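Local coordinates for protein VMS1 (Saccharomyces cerevisiae, PDB 5WHG) that cleaves polypeptidyl-tRNAs as an endonuclease downstream of ribosome-associated quality control, releasing incompletely made polypeptides for degradation, at residues L17-E29 with K355-L367. Residues are numbered along the deposited sequence; the frame is centred on the assembly and turned at random.
Sequences LKKNDLYIFDLSE and KKAWCELSYLKIL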
ATOM      1  N   LEU A  17      -8.006   0.987 -22.856  1.00152.35           N
ATOM      2  CA  LEU A  17      -7.649   1.196 -21.450  1.00136.19           C
ATOM      3  C   LEU A  17      -6.153   1.048 -21.214  1.00137.63           C
ATOM      4  O   LEU A  17      -5.654  -0.071 -21.116  1.00140.88           O
ATOM      5  CB  LEU A  17      -8.393   0.207 -20.560  1.00124.14           C
ATOM      6  CG  LEU A  17      -9.871   0.457 -20.275  1.00123.83           C
ATOM      7  CD1 LEU A  17     -10.492  -0.729 -19.533  1.00107.73           C
ATOM      8  CD2 LEU A  17     -10.042   1.744 -19.485  1.00121.12           C
ATOM      9  N   LYS A  18      -5.438   2.166 -21.122  1.00140.73           N
ATOM     10  CA  LYS A  18      -4.017   2.121 -20.806  1.00144.84           C
ATOM     11  C   LYS A  18      -3.825   1.953 -19.301  1.00136.94           C
ATOM     12  O   LYS A  18      -4.716   2.257 -18.504  1.00135.69           O
ATOM     13  CB  LYS A  18      -3.319   3.389 -21.292  1.00157.00           C
ATOM     14  CG  LYS A  18      -3.583   3.712 -22.759  1.00171.97           C
ATOM     15  CD  LYS A  18      -3.263   5.163 -23.061  1.00178.28           C
ATOM     16  CE  LYS A  18      -4.041   6.081 -22.131  1.00175.96           C
ATOM     17  NZ  LYS A  18      -3.665   7.504 -22.322  1.00180.06           N
ATOM     18  N   LYS A  19      -2.646   1.457 -18.909  1.00135.00           N
ATOM     19  CA  LYS A  19      -2.412   1.206 -17.489  1.00129.71           C
ATOM     20  C   LYS A  19      -2.575   2.478 -16.664  1.00132.10           C
ATOM     21  O   LYS A  19      -3.008   2.415 -15.508  1.00128.29           O
ATOM     22  CB  LYS A  19      -1.025   0.593 -17.254  1.00123.44           C
ATOM     23  CG  LYS A  19      -0.920  -0.107 -15.888  1.00123.87           C
ATOM     24  CD  LYS A  19       0.442  -0.732 -15.602  1.00124.15           C
ATOM     25  CE  LYS A  19       0.331  -1.773 -14.480  1.00124.28           C
ATOM     26  NZ  LYS A  19       1.472  -1.773 -13.505  1.00124.39           N
ATOM     27  N   ASN A  20      -2.266   3.639 -17.246  1.00135.98           N
ATOM     28  CA  ASN A  20      -2.441   4.904 -16.541  1.00130.21           C
ATOM     29  C   ASN A  20      -3.883   5.135 -16.116  1.00122.53           C
ATOM     30  O   ASN A  20      -4.124   5.885 -15.165  1.00127.93           O
ATOM     31  CB  ASN A  20      -1.976   6.064 -17.432  1.00141.72           C
ATOM     32  CG  ASN A  20      -0.766   6.780 -16.871  1.00143.17           C
ATOM     33  OD1 ASN A  20      -0.550   6.794 -15.663  1.00136.68           O
ATOM     34  ND2 ASN A  20       0.030   7.381 -17.749  1.00153.28           N
ATOM     35  N   ASP A  21      -4.843   4.518 -16.806  1.00122.38           N
ATOM     36  CA  ASP A  21      -6.262   4.673 -16.524  1.00127.03           C
ATOM     37  C   ASP A  21      -6.781   3.608 -15.554  1.00121.60           C
ATOM     38  O   ASP A  21      -8.001   3.412 -15.451  1.00115.25           O
ATOM     39  CB  ASP A  21      -7.078   4.626 -17.827  1.00140.19           C
ATOM     40  CG  ASP A  21      -6.534   5.549 -18.924  1.00149.80           C
ATOM     41  OD1 ASP A  21      -5.995   6.634 -18.609  1.00151.50           O
ATOM     42  OD2 ASP A  21      -6.665   5.183 -20.116  1.00153.05           O
ATOM     43  N   LEU A  22      -5.883   2.924 -14.842  1.00112.84           N
ATOM     44  CA  LEU A  22      -6.234   1.727 -14.096  1.00105.71           C
ATOM     45  C   LEU A  22      -5.750   1.780 -12.654  1.00106.87           C
ATOM     46  O   LEU A  22      -5.874   0.778 -11.935  1.00102.58           O
ATOM     47  CB  LEU A  22      -5.664   0.484 -14.791  1.00 95.99           C
ATOM     48  CG  LEU A  22      -6.301   0.167 -16.147  1.00108.64           C
ATOM     49  CD1 LEU A  22      -5.595  -0.990 -16.842  1.00107.14           C
ATOM     50  CD2 LEU A  22      -7.797  -0.123 -16.001  1.00112.05           C
ATOM     51  N   TYR A  23      -5.192   2.907 -12.219  1.00 99.56           N
ATOM     52  CA  TYR A  23      -4.749   3.032 -10.837  1.00 93.30           C
ATOM     53  C   TYR A  23      -5.957   3.046  -9.906  1.00 96.51           C
ATOM     54  O   TYR A  23      -6.815   3.932  -9.997  1.00 99.20           O
ATOM     55  CB  TYR A  23      -3.915   4.294 -10.650  1.00 87.35           C
ATOM     56  CG  TYR A  23      -3.239   4.377  -9.297  1.00 91.95           C
ATOM     57  CD1 TYR A  23      -2.268   3.459  -8.927  1.00 92.74           C
ATOM     58  CD2 TYR A  23      -3.563   5.378  -8.398  1.00 99.93           C
ATOM     59  CE1 TYR A  23      -1.648   3.538  -7.701  1.00 92.47           C
ATOM     60  CE2 TYR A  23      -2.941   5.459  -7.165  1.00 94.13           C
ATOM     61  CZ  TYR A  23      -1.990   4.540  -6.827  1.00 89.62           C
ATOM     62  OH  TYR A  23      -1.376   4.624  -5.607  1.00 93.57           O
ATOM     63  N   ILE A  24      -5.999   2.081  -8.987  1.00 87.38           N
ATOM     64  CA  ILE A  24      -7.164   1.870  -8.143  1.00 86.99           C
ATOM     65  C   ILE A  24      -7.537   3.095  -7.306  1.00 84.35           C
ATOM     66  O   ILE A  24      -8.710   3.263  -6.956  1.00 94.93           O
ATOM     67  CB  ILE A  24      -6.899   0.624  -7.276  1.00 92.28           C
ATOM     68  CG1 ILE A  24      -6.935  -0.622  -8.166  1.00 91.25           C
ATOM     69  CG2 ILE A  24      -7.916   0.506  -6.159  1.00 88.93           C
ATOM     70  CD1 ILE A  24      -6.215  -1.804  -7.568  1.00 95.18           C
ATOM     71  N   PHE A  25      -6.590   3.991  -7.017  1.00 79.58           N
ATOM     72  CA  PHE A  25      -6.874   5.158  -6.188  1.00 86.58           C
ATOM     73  C   PHE A  25      -7.053   6.445  -6.992  1.00 98.60           C
ATOM     74  O   PHE A  25      -7.035   7.537  -6.414  1.00107.47           O
ATOM     75  CB  PHE A  25      -5.774   5.330  -5.143  1.00 86.57           C
ATOM     76  CG  PHE A  25      -5.607   4.132  -4.251  1.00 86.47           C
ATOM     77  CD1 PHE A  25      -6.650   3.719  -3.427  1.00 82.68           C
ATOM     78  CD2 PHE A  25      -4.425   3.410  -4.246  1.00 93.00           C
ATOM     79  CE1 PHE A  25      -6.515   2.618  -2.604  1.00 78.45           C
ATOM     80  CE2 PHE A  25      -4.282   2.306  -3.423  1.00101.08           C
ATOM     81  CZ  PHE A  25      -5.326   1.914  -2.596  1.00 90.77           C
ATOM     82  N   ASP A  26      -7.249   6.333  -8.306  1.00100.94           N
ATOM     83  CA  ASP A  26      -7.327   7.492  -9.182  1.00107.70           C
ATOM     84  C   ASP A  26      -8.078   7.135 -10.465  1.00110.07           C
ATOM     85  O   ASP A  26      -7.696   7.562 -11.557  1.00108.39           O
ATOM     86  CB  ASP A  26      -5.916   8.001  -9.487  1.00117.83           C
ATOM     87  CG  ASP A  26      -5.902   9.389 -10.110  1.00125.77           C
ATOM     88  OD1 ASP A  26      -6.988  10.003 -10.246  1.00124.86           O
ATOM     89  OD2 ASP A  26      -4.791   9.857 -10.462  1.00126.33           O
ATOM     90  N   LEU A  27      -9.143   6.344 -10.341  1.00108.13           N
ATOM     91  CA  LEU A  27      -9.944   5.962 -11.494  1.00107.31           C
ATOM     92  C   LEU A  27     -10.942   7.058 -11.858  1.00114.99           C
ATOM     93  O   LEU A  27     -11.600   7.641 -10.986  1.00115.58           O
ATOM     94  CB  LEU A  27     -10.699   4.666 -11.210  1.00103.50           C
ATOM     95  CG  LEU A  27      -9.950   3.425 -10.745  1.00 94.46           C
ATOM     96  CD1 LEU A  27     -10.954   2.452 -10.136  1.00 96.71           C
ATOM     97  CD2 LEU A  27      -9.205   2.774 -11.905  1.00 83.89           C
ATOM     98  N   SER A  28     -11.062   7.319 -13.157  1.00118.89           N
ATOM     99  CA  SER A  28     -12.036   8.269 -13.678  1.00121.35           C
ATOM    100  C   SER A  28     -13.459   7.831 -13.350  1.00120.37           C
ATOM    101  O   SER A  28     -13.747   6.644 -13.162  1.00116.40           O
ATOM    102  CB  SER A  28     -11.903   8.372 -15.182  1.00126.59           C
ATOM    103  OG  SER A  28     -12.244   7.115 -15.740  1.00129.57           O
ATOM    104  N   GLU A  29     -14.368   8.811 -13.315  1.00121.31           N
ATOM    105  CA  GLU A  29     -15.748   8.511 -12.950  1.00125.68           C
ATOM    106  C   GLU A  29     -16.419   7.621 -13.991  1.00126.75           C
ATOM    107  O   GLU A  29     -17.261   6.787 -13.634  1.00120.20           O
ATOM    108  CB  GLU A  29     -16.542   9.807 -12.755  1.00141.29           C
ATOM    109  CG  GLU A  29     -17.779   9.668 -11.858  1.00148.82           C
ATOM    110  CD  GLU A  29     -18.699  10.888 -11.911  1.00157.09           C
ATOM    111  OE1 GLU A  29     -18.589  11.676 -12.875  1.00160.72           O
ATOM    112  OE2 GLU A  29     -19.532  11.060 -10.990  1.00156.46           O
ATOM    113  N   LYS A 355       8.452  -0.994  -4.572  1.00 80.74           N
ATOM    114  CA  LYS A 355       7.665  -0.290  -5.582  1.00 76.98           C
ATOM    115  C   LYS A 355       7.047  -1.264  -6.585  1.00 88.20           C
ATOM    116  O   LYS A 355       5.916  -1.058  -7.046  1.00 87.23           O
ATOM    117  CB  LYS A 355       8.530   0.732  -6.319  1.00 77.66           C
ATOM    118  CG  LYS A 355       9.198   1.794  -5.470  1.00 83.26           C
ATOM    119  CD  LYS A 355       9.740   2.908  -6.371  1.00 92.71           C
ATOM    120  CE  LYS A 355      10.215   4.114  -5.562  1.00 94.24           C
ATOM    121  NZ  LYS A 355      10.477   5.285  -6.447  1.00 95.18           N
ATOM    122  N   LYS A 356       7.794  -2.305  -6.970  1.00 93.94           N
ATOM    123  CA  LYS A 356       7.229  -3.351  -7.818  1.00 97.43           C
ATOM    124  C   LYS A 356       5.989  -3.933  -7.163  1.00 88.90           C
ATOM    125  O   LYS A 356       4.919  -4.010  -7.776  1.00 90.72           O
ATOM    126  CB  LYS A 356       8.280  -4.445  -8.089  1.00114.13           C
ATOM    127  CG  LYS A 356       7.830  -5.649  -8.982  1.00130.19           C
ATOM    128  CD  LYS A 356       7.213  -6.837  -8.180  1.00132.25           C
ATOM    129  CE  LYS A 356       6.291  -7.722  -9.043  1.00125.57           C
ATOM    130  NZ  LYS A 356       5.599  -8.803  -8.278  1.00109.73           N
ATOM    131  N   ALA A 357       6.120  -4.329  -5.897  1.00 80.83           N
ATOM    132  CA  ALA A 357       4.994  -4.880  -5.159  1.00 76.37           C
ATOM    133  C   ALA A 357       3.826  -3.908  -5.134  1.00 81.35           C
ATOM    134  O   ALA A 357       2.678  -4.303  -5.364  1.00 88.39           O
ATOM    135  CB  ALA A 357       5.434  -5.235  -3.743  1.00 62.80           C
ATOM    136  N   TRP A 358       4.096  -2.627  -4.859  1.00 82.11           N
ATOM    137  CA  TRP A 358       3.006  -1.657  -4.781  1.00 86.43           C
ATOM    138  C   TRP A 358       2.292  -1.515  -6.120  1.00 81.97           C
ATOM    139  O   TRP A 358       1.059  -1.534  -6.179  1.00 87.30           O
ATOM    140  CB  TRP A 358       3.504  -0.291  -4.303  1.00 84.38           C
ATOM    141  CG  TRP A 358       2.357   0.674  -4.135  1.00 82.78           C
ATOM    142  CD1 TRP A 358       2.144   1.835  -4.826  1.00 84.71           C
ATOM    143  CD2 TRP A 358       1.244   0.532  -3.238  1.00 81.92           C
ATOM    144  NE1 TRP A 358       0.976   2.436  -4.404  1.00 80.41           N
ATOM    145  CE2 TRP A 358       0.399   1.655  -3.436  1.00 80.84           C
ATOM    146  CE3 TRP A 358       0.879  -0.433  -2.288  1.00 68.52           C
ATOM    147  CZ2 TRP A 358      -0.792   1.844  -2.708  1.00 76.20           C
ATOM    148  CZ3 TRP A 358      -0.308  -0.250  -1.571  1.00 67.62           C
ATOM    149  CH2 TRP A 358      -1.128   0.891  -1.786  1.00 73.46           C
ATOM    150  N   CYS A 359       3.047  -1.366  -7.210  1.00 78.22           N
ATOM    151  CA  CYS A 359       2.399  -1.243  -8.515  1.00 87.80           C
ATOM    152  C   CYS A 359       1.590  -2.488  -8.836  1.00 86.76           C
ATOM    153  O   CYS A 359       0.517  -2.398  -9.440  1.00 98.11           O
ATOM    154  CB  CYS A 359       3.421  -0.979  -9.615  1.00 91.32           C
ATOM    155  SG  CYS A 359       4.165   0.662  -9.567  1.00100.54           S
ATOM    156  N   GLU A 360       2.081  -3.657  -8.414  1.00 76.92           N
ATOM    157  CA  GLU A 360       1.354  -4.914  -8.578  1.00 75.18           C
ATOM    158  C   GLU A 360       0.059  -4.966  -7.757  1.00 84.11           C
ATOM    159  O   GLU A 360      -0.877  -5.673  -8.143  1.00 89.16           O
ATOM    160  CB  GLU A 360       2.267  -6.078  -8.198  1.00 74.74           C
ATOM    161  CG  GLU A 360       1.621  -7.434  -8.273  1.00 87.56           C
ATOM    162  CD  GLU A 360       1.034  -7.700  -9.634  1.00 96.53           C
ATOM    163  OE1 GLU A 360      -0.107  -8.205  -9.688  1.00108.13           O
ATOM    164  OE2 GLU A 360       1.706  -7.388 -10.647  1.00 90.39           O
ATOM    165  N   LEU A 361      -0.024  -4.260  -6.623  1.00 76.73           N
ATOM    166  CA  LEU A 361      -1.265  -4.259  -5.848  1.00 83.71           C
ATOM    167  C   LEU A 361      -2.236  -3.151  -6.251  1.00 92.00           C
ATOM    168  O   LEU A 361      -3.451  -3.291  -6.042  1.00 87.06           O
ATOM    169  CB  LEU A 361      -0.974  -4.103  -4.351  1.00 79.98           C
ATOM    170  CG  LEU A 361      -0.342  -5.215  -3.511  1.00 86.79           C
ATOM    171  CD1 LEU A 361       0.372  -4.604  -2.306  1.00 73.14           C
ATOM    172  CD2 LEU A 361      -1.399  -6.201  -3.046  1.00 92.97           C
ATOM    173  N   SER A 362      -1.742  -2.062  -6.825  1.00 87.46           N
ATOM    174  CA  SER A 362      -2.514  -0.839  -6.904  1.00 77.94           C
ATOM    175  C   SER A 362      -3.072  -0.550  -8.293  1.00 83.09           C
ATOM    176  O   SER A 362      -3.737   0.478  -8.474  1.00 89.90           O
ATOM    177  CB  SER A 362      -1.650   0.333  -6.413  1.00 76.85           C
ATOM    178  OG  SER A 362      -0.473   0.462  -7.194  1.00 89.50           O
ATOM    179  N   TYR A 363      -2.848  -1.423  -9.274  1.00 78.63           N
ATOM    180  CA  TYR A 363      -3.401  -1.259 -10.617  1.00 86.34           C
ATOM    181  C   TYR A 363      -4.311  -2.433 -10.941  1.00 95.55           C
ATOM    182  O   TYR A 363      -3.977  -3.590 -10.653  1.00102.34           O
ATOM    183  CB  TYR A 363      -2.306  -1.156 -11.686  1.00 83.78           C
ATOM    184  CG  TYR A 363      -1.561   0.154 -11.664  1.00 94.16           C
ATOM    185  CD1 TYR A 363      -0.481   0.346 -10.799  1.00 90.19           C
ATOM    186  CD2 TYR A 363      -1.924   1.202 -12.514  1.00 97.97           C
ATOM    187  CE1 TYR A 363       0.204   1.544 -10.768  1.00 92.05           C
ATOM    188  CE2 TYR A 363      -1.235   2.407 -12.498  1.00 95.95           C
ATOM    189  CZ  TYR A 363      -0.176   2.571 -11.617  1.00 99.45           C
ATOM    190  OH  TYR A 363       0.513   3.758 -11.580  1.00108.24           O
ATOM    191  N   LEU A 364      -5.462  -2.138 -11.540  1.00 90.54           N
ATOM    192  CA  LEU A 364      -6.339  -3.224 -11.950  1.00 95.74           C
ATOM    193  C   LEU A 364      -5.637  -4.075 -13.005  1.00 95.40           C
ATOM    194  O   LEU A 364      -4.774  -3.597 -13.743  1.00 98.51           O
ATOM    195  CB  LEU A 364      -7.660  -2.675 -12.485  1.00 97.87           C
ATOM    196  CG  LEU A 364      -8.560  -1.914 -11.514  1.00 95.56           C
ATOM    197  CD1 LEU A 364      -9.818  -1.463 -12.225  1.00103.34           C
ATOM    198  CD2 LEU A 364      -8.908  -2.744 -10.268  1.00 86.99           C
ATOM    199  N   LYS A 365      -5.980  -5.358 -13.049  1.00101.97           N
ATOM    200  CA  LYS A 365      -5.460  -6.260 -14.070  1.00113.30           C
ATOM    201  C   LYS A 365      -6.571  -6.684 -15.022  1.00121.25           C
ATOM    202  O   LYS A 365      -7.711  -6.903 -14.602  1.00123.60           O
ATOM    203  CB  LYS A 365      -4.816  -7.502 -13.449  1.00101.64           C
ATOM    204  CG  LYS A 365      -3.396  -7.284 -13.060  1.00105.38           C
ATOM    205  CD  LYS A 365      -2.573  -8.510 -13.369  1.00123.39           C
ATOM    206  CE  LYS A 365      -2.908  -9.624 -12.418  1.00123.31           C
ATOM    207  NZ  LYS A 365      -2.493  -9.254 -11.036  1.00113.58           N
ATOM    208  N   ILE A 366      -6.236  -6.793 -16.304  1.00125.24           N
ATOM    209  CA  ILE A 366      -7.169  -7.294 -17.308  1.00122.39           C
ATOM    210  C   ILE A 366      -6.912  -8.784 -17.478  1.00123.89           C
ATOM    211  O   ILE A 366      -5.823  -9.189 -17.896  1.00129.87           O
ATOM    212  CB  ILE A 366      -7.009  -6.552 -18.644  1.00124.67           C
ATOM    213  CG1 ILE A 366      -7.274  -5.054 -18.467  1.00118.11           C
ATOM    214  CG2 ILE A 366      -7.947  -7.137 -19.702  1.00109.09           C
ATOM    215  CD1 ILE A 366      -7.246  -4.268 -19.775  1.00112.57           C
ATOM    216  N   LEU A 367      -7.906  -9.597 -17.156  1.00126.13           N
ATOM    217  CA  LEU A 367      -7.813 -11.046 -17.243  1.00130.46           C
ATOM    218  C   LEU A 367      -8.969 -11.610 -18.049  1.00136.20           C
ATOM    219  O   LEU A 367      -9.966 -10.919 -18.297  1.00140.20           O
ATOM    220  CB  LEU A 367      -7.823 -11.678 -15.847  1.00126.86           C
ATOM    221  CG  LEU A 367      -6.639 -11.333 -14.964  1.00120.25           C
ATOM    222  CD1 LEU A 367      -6.645 -12.260 -13.768  1.00117.52           C
ATOM    223  CD2 LEU A 367      -5.376 -11.480 -15.774  1.00100.87           C
TER
HETATM  224  O   HOH W   1       1.531   5.065  -6.188  1.00 78.08           O
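Tyr23 and Tyr363 face each other as the non-hydrogen-bonded pair of a single antiparallel bridge, flanked by two backbone hydrogen bonds: Ile24 N-H donates to Ser362 O at 2.8 Å, and Leu364 N-H to Leu22 O at 3.0 Å. Both are nearly straight, 173° and 169°, so these buried amides and carbonyls near the C-terminal end of helix 351-362 are answered by the N-terminal loop. Ser362 suits this spot because its small hydroxyl turns back to donate to Trp358 O, four residues earlier (OG to O 2.7 Å), while the edge of the Tyr23 ring rests against it.

A chi1 of -171° turns the Tyr23 ring away from its backbone N; it passes Ser362 and brings its OH to the edge of the Trp358 indole, the two side chains crossing at about a right angle. The OH has its strongest partner in His225 O, outside the two segments; it also accepts a hydrogen bond from a water (OH to water O 3.0 Å) and a weak one from Trp358 NE1 at 3.4 Å, and NE1 gives a weak bond to the same water. The Tyr363 ring is held between Tyr23 CD1 over one face and Lys19 NZ over the other, a cation-pi contact 4.3 Å from the centroid. A leucine in place of Tyr363 would probably deprive the Lys19 ammonium of its pi partner and leave the Tyr23 ring less firmly held.

Next to the bridge, Ile24 CG1 meets Leu364 CD2 at 3.6 Å, and both side chains reach Ile178 of strand 176-179; Ile24 also lies over the Ser362 carbonyl that accepts its N-H. Paired main-chain groups inside an aromatic and aliphatic shell suggest that loop 17-29 is packed as part of the fold, against a helix of the VLRF1 domain.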